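Moesin/ezrin/radixin homolog 2 (Drosophila melanogaster, PDB 7EDR) is the fly counterpart of the tumour suppressor merlin and, through its FERM domain, probably helps link membrane proteins to the cell cortex. Local coordinates at residues S42-L47 with S93-Q98; K86-N91 with F106-Q111. One frame throughout, in Å; residues are numbered along the deposited sequence.

Contact 1 of 2, residues S42-L47 with S93-Q98; sequences SWYFGL and SEELIQ
Tyr44 reaches across to the residues that close helix 92-95, its side chain directed toward them from CB. Its CG stands beside the backbone N and anti to the carbonyl carbon (chi1 -55°), which sends the ring out from the turn ahead of strand 45-50. Leu96, where the backbone departs from the helical path, brings its CD2 branch obliquely to the ring, 3.6 Å from Tyr44 CE2. The indole of Trp43 lies over a face of the Tyr44 ring, with Trp43 CD1 3.6 Å above the ring plane, over its centre.

The hydroxyl makes no direct bond across the contact; two waters do the bridging. One takes the N-H of Trp43 NE1 at the indole edge, in the ring plane, meets Tyr44 OH at 2.8 Å and donates to Glu95 O at 3.0 Å. The other joins Tyr44 OH to the carboxylate, donating to Glu95 OE1 at 2.7 Å. That carboxylate is also anchored elsewhere, by OE2 to the backbone N of Asn91 and by OE1 to Glu90 N and Arg297.

In the fold, this water-bridged contact joins the ubiquitin-like N-terminal lobe of the FERM domain to the start of its helical central lobe. Helix 99-114 lies alongside, with Phe105 edge-to-face with Tyr44 and touching Leu96, while strand 78-85 flanks strand 45-50.

Contact 2 of 2, residues K86-N91 with F106-Q111; sequences KFFPEN and FLQVKQ
Phe88 and Val109 mark the closest approach of the two backbones, with 10.1 Å between their CA atoms, a gap bridged by side chains alone. Residues 86-91 run in an irregular, largely extended path, leaving strand 78-85 and ending at Asn91, the N-cap of helix 92-95. Residues 106-111 are a regular part of helix 99-114, with Lys110 N bonded to Phe106 O at 3.1 Å. This is the linker of the FERM cloverleaf, where the chain passes from the ubiquitin-like lobe into the helical central lobe, and the contact packs that linker against a helix of the lobe it enters.

Phe88 does the reaching. With CG beside its backbone N (chi1 -63°), the ring heads for the helix and presents its far end to two residues one after the other in sequence. Val109 meets it at the edge, near the ring plane, with its CG2 methyl 4.2 Å from Phe88 CE2. Gln108 stretches out fully, CG anti to the backbone N (chi1 177°) and the chain straight beyond it, carrying its amide to the same end of the ring. The amide and ring planes stand 83° apart, and the two side chains cross at a slant.

No hydrogen bond links the segments, so apolar and van der Waals contact carries the join. The polar end of Gln108 is tied elsewhere: OE1 accepts from the backbone N of Ala85, at the end of strand 78-85, which helps keep the amide in position. Tyr204 packs edge-to-face on Phe88 and also touches Val109, whose other neighbours include Leu195 and Ala198 of helix 187-198. At the tip of the glutamine, Gln108 NE2 lies 3.9 Å from Phe88 CZ, approaching the ring obliquely.

How the contacts relate
From the N terminus, the chain first reaches residues 42-47 in the ubiquitin-like lobe, then completes its sheet with strand 78-85 and enters the linker 86-91. Contact 1 closes when helix 92-95 ends, returning 93-98 to the earlier turn; contact 2 closes a shorter loop after that, as helix 99-114 comes back past the linker. The segments alternate, so the two loops cross, with centres about 9 Å apart. They also touch directly: Tyr44 O lies 2.6 Å from Lys86 N, a probable hydrogen bond. Together they join the start of the central lobe to the N-terminal lobe and to the linker between them.

Contact 1 of 2, residues S42-L47 with S93-Q98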
loop_
_atom_site.group_PDB
_atom_site.type_symbol
_atom_site.label_atom_id
_atom_site.label_comp_id
_atom_site.label_asym_id
_atom_site.label_seq_id
_atom_site.Cartn_x
_atom_site.Cartn_y
_atom_site.Cartn_z
ATOM N N SER C 42 -0.167 -10.884 -15.950
ATOM C CA SER C 42 -0.756 -11.957 -16.735
ATOM C C SER C 42 -2.210 -12.217 -16.387
ATOM O O SER C 42 -2.868 -12.976 -17.104
ATOM C CB SER C 42 0.045 -13.249 -16.539
ATOM O OG SER C 42 -0.086 -13.751 -15.207
ATOM N N TRP C 43 -2.716 -11.628 -15.299
ATOM C CA TRP C 43 -4.034 -11.987 -14.785
ATOM C C TRP C 43 -5.178 -11.559 -15.708
ATOM O O TRP C 43 -6.258 -12.166 -15.660
ATOM C CB TRP C 43 -4.220 -11.383 -13.392
ATOM C CG TRP C 43 -3.489 -10.097 -13.156
ATOM C CD1 TRP C 43 -3.907 -8.843 -13.492
ATOM C CD2 TRP C 43 -2.225 -9.939 -12.504
ATOM N NE1 TRP C 43 -2.976 -7.914 -13.098
ATOM C CE2 TRP C 43 -1.933 -8.560 -12.488
ATOM C CE3 TRP C 43 -1.319 -10.828 -11.918
ATOM C CZ2 TRP C 43 -0.765 -8.047 -11.919
ATOM C CZ3 TRP C 43 -0.148 -10.318 -11.360
ATOM C CH2 TRP C 43 0.116 -8.939 -11.367
ATOM N N TYR C 44 -4.973 -10.549 -16.550
ATOM C CA TYR C 44 -6.027 -10.136 -17.463
ATOM C C TYR C 44 -6.205 -11.096 -18.638
ATOM O O TYR C 44 -7.238 -11.030 -19.325
ATOM C CB TYR C 44 -5.737 -8.731 -18.007
ATOM C CG TYR C 44 -5.519 -7.646 -16.960
ATOM C CD1 TYR C 44 -6.568 -7.203 -16.151
ATOM C CD2 TYR C 44 -4.274 -7.042 -16.801
ATOM C CE1 TYR C 44 -6.376 -6.214 -15.209
ATOM C CE2 TYR C 44 -4.072 -6.046 -15.865
ATOM C CZ TYR C 44 -5.129 -5.632 -15.064
ATOM O OH TYR C 44 -4.948 -4.628 -14.117
ATOM N N PHE C 45 -5.242 -11.986 -18.890
ATOM C CA PHE C 45 -5.090 -12.561 -20.220
ATOM C C PHE C 45 -5.394 -14.054 -20.229
ATOM O O PHE C 45 -5.416 -14.719 -19.187
ATOM C CB PHE C 45 -3.682 -12.281 -20.766
ATOM C CG PHE C 45 -3.427 -10.814 -21.065
ATOM C CD1 PHE C 45 -2.870 -9.983 -20.107
ATOM C CD2 PHE C 45 -3.779 -10.266 -22.288
ATOM C CE1 PHE C 45 -2.654 -8.641 -20.365
ATOM C CE2 PHE C 45 -3.573 -8.929 -22.557
ATOM C CZ PHE C 45 -3.004 -8.114 -21.593
ATOM N N GLY C 46 -5.644 -14.573 -21.432
ATOM C CA GLY C 46 -5.955 -15.980 -21.622
ATOM C C GLY C 46 -5.714 -16.422 -23.054
ATOM O O GLY C 46 -5.515 -15.611 -23.965
ATOM N N LEU C 47 -5.732 -17.740 -23.247
ATOM C CA LEU C 47 -5.514 -18.350 -24.555
ATOM C C LEU C 47 -6.848 -18.883 -25.056
ATOM O O LEU C 47 -7.414 -19.813 -24.466
ATOM C CB LEU C 47 -4.463 -19.453 -24.478
ATOM C CG LEU C 47 -3.051 -18.928 -24.218
ATOM C CD1 LEU C 47 -2.181 -19.976 -23.535
ATOM C CD2 LEU C 47 -2.407 -18.461 -25.512
ATOM N N SER C 93 -5.658 3.926 -16.171
ATOM C CA SER C 93 -4.511 4.759 -15.811
ATOM C C SER C 93 -4.056 4.549 -14.369
ATOM O O SER C 93 -2.946 4.956 -14.020
ATOM C CB SER C 93 -4.797 6.245 -16.078
ATOM O OG SER C 93 -6.114 6.607 -15.722
ATOM N N GLU C 94 -4.853 3.908 -13.531
ATOM C CA GLU C 94 -4.373 3.557 -12.199
ATOM C C GLU C 94 -3.919 2.105 -12.089
ATOM O O GLU C 94 -3.258 1.758 -11.111
ATOM C CB GLU C 94 -5.459 3.830 -11.141
ATOM C CG GLU C 94 -5.669 5.319 -10.838
ATOM C CD GLU C 94 -4.492 5.936 -10.066
ATOM O OE1 GLU C 94 -4.241 5.506 -8.913
ATOM O OE2 GLU C 94 -3.811 6.837 -10.619
ATOM N N GLU C 95 -4.244 1.253 -13.051
ATOM C CA GLU C 95 -4.074 -0.174 -12.851
ATOM C C GLU C 95 -3.158 -0.843 -13.860
ATOM O O GLU C 95 -2.537 -1.846 -13.512
ATOM C CB GLU C 95 -5.442 -0.875 -12.859
ATOM C CG GLU C 95 -6.343 -0.426 -11.717
ATOM C CD GLU C 95 -7.800 -0.824 -11.908
ATOM O OE1 GLU C 95 -8.045 -1.915 -12.460
ATOM O OE2 GLU C 95 -8.700 -0.036 -11.513
ATOM N N LEU C 96 -3.052 -0.336 -15.091
ATOM C CA LEU C 96 -2.165 -0.945 -16.083
ATOM C C LEU C 96 -0.739 -0.446 -15.842
ATOM O O LEU C 96 -0.445 0.741 -16.015
ATOM C CB LEU C 96 -2.648 -0.635 -17.496
ATOM C CG LEU C 96 -3.995 -1.281 -17.872
ATOM C CD1 LEU C 96 -4.266 -1.193 -19.370
ATOM C CD2 LEU C 96 -4.106 -2.736 -17.401
ATOM N N ILE C 97 0.148 -1.349 -15.435
ATOM C CA ILE C 97 1.473 -0.969 -14.954
ATOM C C ILE C 97 2.499 -0.949 -16.081
ATOM O O ILE C 97 3.244 0.021 -16.236
ATOM C CB ILE C 97 1.909 -1.931 -13.829
ATOM C CG1 ILE C 97 0.870 -1.952 -12.693
ATOM C CG2 ILE C 97 3.327 -1.574 -13.355
ATOM C CD1 ILE C 97 0.906 -3.228 -11.804
ATOM N N GLN C 98 2.576 -2.028 -16.861
ATOM C CA GLN C 98 3.601 -2.189 -17.881
ATOM C C GLN C 98 3.151 -1.607 -19.220
ATOM O O GLN C 98 1.955 -1.446 -19.494
ATOM C CB GLN C 98 3.938 -3.665 -18.090
ATOM C CG GLN C 98 4.271 -4.483 -16.861
ATOM C CD GLN C 98 4.670 -5.892 -17.263
ATOM O OE1 GLN C 98 3.836 -6.802 -17.291
ATOM N NE2 GLN C 98 5.939 -6.069 -17.632
HETATM O O HOH W 1 -2.327 -4.834 -13.276
HETATM O O HOH W 2 -6.744 -4.212 -11.984
#

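Contact 2 of 2, residues K86-N91 with F106-Q111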
loop_
_atom_site.group_PDB
_atom_site.type_symbol
_atom_site.label_atom_id
_atom_site.label_comp_id
_atom_site.label_asym_id
_atom_site.label_seq_id
_atom_site.Cartn_x
_atom_site.Cartn_y
_atom_site.Cartn_z
ATOM N N LYS C 86 -8.957 -11.249 -21.274
ATOM C CA LYS C 86 -10.242 -11.819 -20.892
ATOM C C LYS C 86 -10.940 -10.967 -19.836
ATOM O O LYS C 86 -12.182 -10.985 -19.738
ATOM C CB LYS C 86 -10.029 -13.253 -20.390
ATOM C CG LYS C 86 -11.279 -14.003 -19.976
ATOM C CD LYS C 86 -10.893 -15.427 -19.612
ATOM C CE LYS C 86 -12.103 -16.260 -19.268
ATOM N NZ LYS C 86 -11.667 -17.620 -18.859
ATOM N N PHE C 87 -10.154 -10.211 -19.068
ATOM C CA PHE C 87 -10.638 -9.350 -18.001
ATOM C C PHE C 87 -10.083 -7.952 -18.213
ATOM O O PHE C 87 -8.986 -7.775 -18.766
ATOM C CB PHE C 87 -10.230 -9.885 -16.615
ATOM C CG PHE C 87 -10.609 -11.313 -16.405
ATOM C CD1 PHE C 87 -9.660 -12.317 -16.526
ATOM C CD2 PHE C 87 -11.937 -11.661 -16.129
ATOM C CE1 PHE C 87 -10.014 -13.672 -16.357
ATOM C CE2 PHE C 87 -12.308 -13.011 -15.957
ATOM C CZ PHE C 87 -11.341 -14.018 -16.071
ATOM N N PHE C 88 -10.854 -6.961 -17.772
ATOM C CA PHE C 88 -10.497 -5.571 -17.979
ATOM C C PHE C 88 -10.366 -4.856 -16.647
ATOM O O PHE C 88 -11.171 -5.086 -15.736
ATOM C CB PHE C 88 -11.546 -4.835 -18.817
ATOM C CG PHE C 88 -11.693 -5.366 -20.187
ATOM C CD1 PHE C 88 -12.375 -6.543 -20.415
ATOM C CD2 PHE C 88 -11.162 -4.674 -21.267
ATOM C CE1 PHE C 88 -12.520 -7.025 -21.706
ATOM C CE2 PHE C 88 -11.303 -5.153 -22.548
ATOM C CZ PHE C 88 -11.981 -6.320 -22.778
ATOM N N PRO C 89 -9.391 -3.968 -16.516
ATOM C CA PRO C 89 -9.258 -3.190 -15.282
ATOM C C PRO C 89 -10.447 -2.255 -15.104
ATOM O O PRO C 89 -11.232 -2.013 -16.031
ATOM C CB PRO C 89 -7.956 -2.412 -15.498
ATOM C CG PRO C 89 -7.876 -2.261 -17.013
ATOM C CD PRO C 89 -8.454 -3.538 -17.571
ATOM N N GLU C 90 -10.595 -1.736 -13.878
ATOM C CA GLU C 90 -11.660 -0.762 -13.652
ATOM C C GLU C 90 -11.222 0.646 -14.027
ATOM O O GLU C 90 -12.052 1.438 -14.475
ATOM C CB GLU C 90 -12.138 -0.804 -12.205
ATOM C CG GLU C 90 -12.877 -2.066 -11.839
ATOM C CD GLU C 90 -13.295 -2.086 -10.370
ATOM O OE1 GLU C 90 -13.815 -1.042 -9.900
ATOM O OE2 GLU C 90 -13.109 -3.130 -9.686
ATOM N N ASN C 91 -9.938 0.970 -13.881
ATOM C CA ASN C 91 -9.401 2.247 -14.354
ATOM C C ASN C 91 -8.017 2.004 -14.945
ATOM O O ASN C 91 -7.077 1.736 -14.192
ATOM C CB ASN C 91 -9.337 3.263 -13.214
ATOM C CG ASN C 91 -8.838 4.638 -13.678
ATOM O OD1 ASN C 91 -8.805 4.943 -14.883
ATOM N ND2 ASN C 91 -8.440 5.474 -12.714
ATOM N N PHE C 106 -4.622 -1.566 -25.750
ATOM C CA PHE C 106 -4.894 -0.555 -26.759
ATOM C C PHE C 106 -5.287 -1.195 -28.083
ATOM O O PHE C 106 -6.264 -0.778 -28.716
ATOM C CB PHE C 106 -3.683 0.358 -26.953
ATOM C CG PHE C 106 -3.747 1.179 -28.228
ATOM C CD1 PHE C 106 -4.584 2.282 -28.319
ATOM C CD2 PHE C 106 -2.991 0.826 -29.347
ATOM C CE1 PHE C 106 -4.673 3.027 -29.516
ATOM C CE2 PHE C 106 -3.073 1.564 -30.522
ATOM C CZ PHE C 106 -3.916 2.671 -30.600
ATOM N N LEU C 107 -4.542 -2.223 -28.514
ATOM C CA LEU C 107 -4.805 -2.812 -29.824
ATOM C C LEU C 107 -6.104 -3.607 -29.823
ATOM O O LEU C 107 -6.871 -3.549 -30.791
ATOM C CB LEU C 107 -3.644 -3.700 -30.267
ATOM C CG LEU C 107 -2.338 -2.993 -30.634
ATOM C CD1 LEU C 107 -1.261 -4.008 -30.903
ATOM C CD2 LEU C 107 -2.564 -2.105 -31.840
ATOM N N GLN C 108 -6.381 -4.346 -28.748
ATOM C CA GLN C 108 -7.614 -5.132 -28.704
ATOM C C GLN C 108 -8.854 -4.247 -28.570
ATOM O O GLN C 108 -9.869 -4.496 -29.224
ATOM C CB GLN C 108 -7.545 -6.126 -27.553
ATOM C CG GLN C 108 -8.782 -6.938 -27.354
ATOM C CD GLN C 108 -8.634 -7.895 -26.190
ATOM O OE1 GLN C 108 -7.540 -8.419 -25.949
ATOM N NE2 GLN C 108 -9.723 -8.099 -25.431
ATOM N N VAL C 109 -8.804 -3.225 -27.714
ATOM C CA VAL C 109 -9.957 -2.346 -27.565
ATOM C C VAL C 109 -10.243 -1.604 -28.867
ATOM O O VAL C 109 -11.407 -1.441 -29.265
ATOM C CB VAL C 109 -9.737 -1.367 -26.395
ATOM C CG1 VAL C 109 -10.810 -0.308 -26.423
ATOM C CG2 VAL C 109 -9.752 -2.114 -25.038
ATOM N N LYS C 110 -9.193 -1.141 -29.553
ATOM C CA LYS C 110 -9.408 -0.408 -30.794
ATOM C C LYS C 110 -10.087 -1.289 -31.835
ATOM O O LYS C 110 -10.991 -0.831 -32.548
ATOM C CB LYS C 110 -8.090 0.172 -31.327
ATOM C CG LYS C 110 -8.215 0.840 -32.713
ATOM C CD LYS C 110 -7.104 1.842 -33.015
ATOM C CE LYS C 110 -5.772 1.161 -33.317
ATOM N NZ LYS C 110 -5.941 0.044 -34.271
ATOM N N GLN C 111 -9.720 -2.572 -31.906
ATOM C CA GLN C 111 -10.414 -3.430 -32.864
ATOM C C GLN C 111 -11.863 -3.682 -32.465
ATOM O O GLN C 111 -12.720 -3.818 -33.344
ATOM C CB GLN C 111 -9.690 -4.761 -33.061
ATOM C CG GLN C 111 -10.051 -5.383 -34.414
ATOM C CD GLN C 111 -10.171 -4.323 -35.565
ATOM O OE1 GLN C 111 -11.244 -4.188 -36.199
ATOM N NE2 GLN C 111 -9.068 -3.582 -35.835
#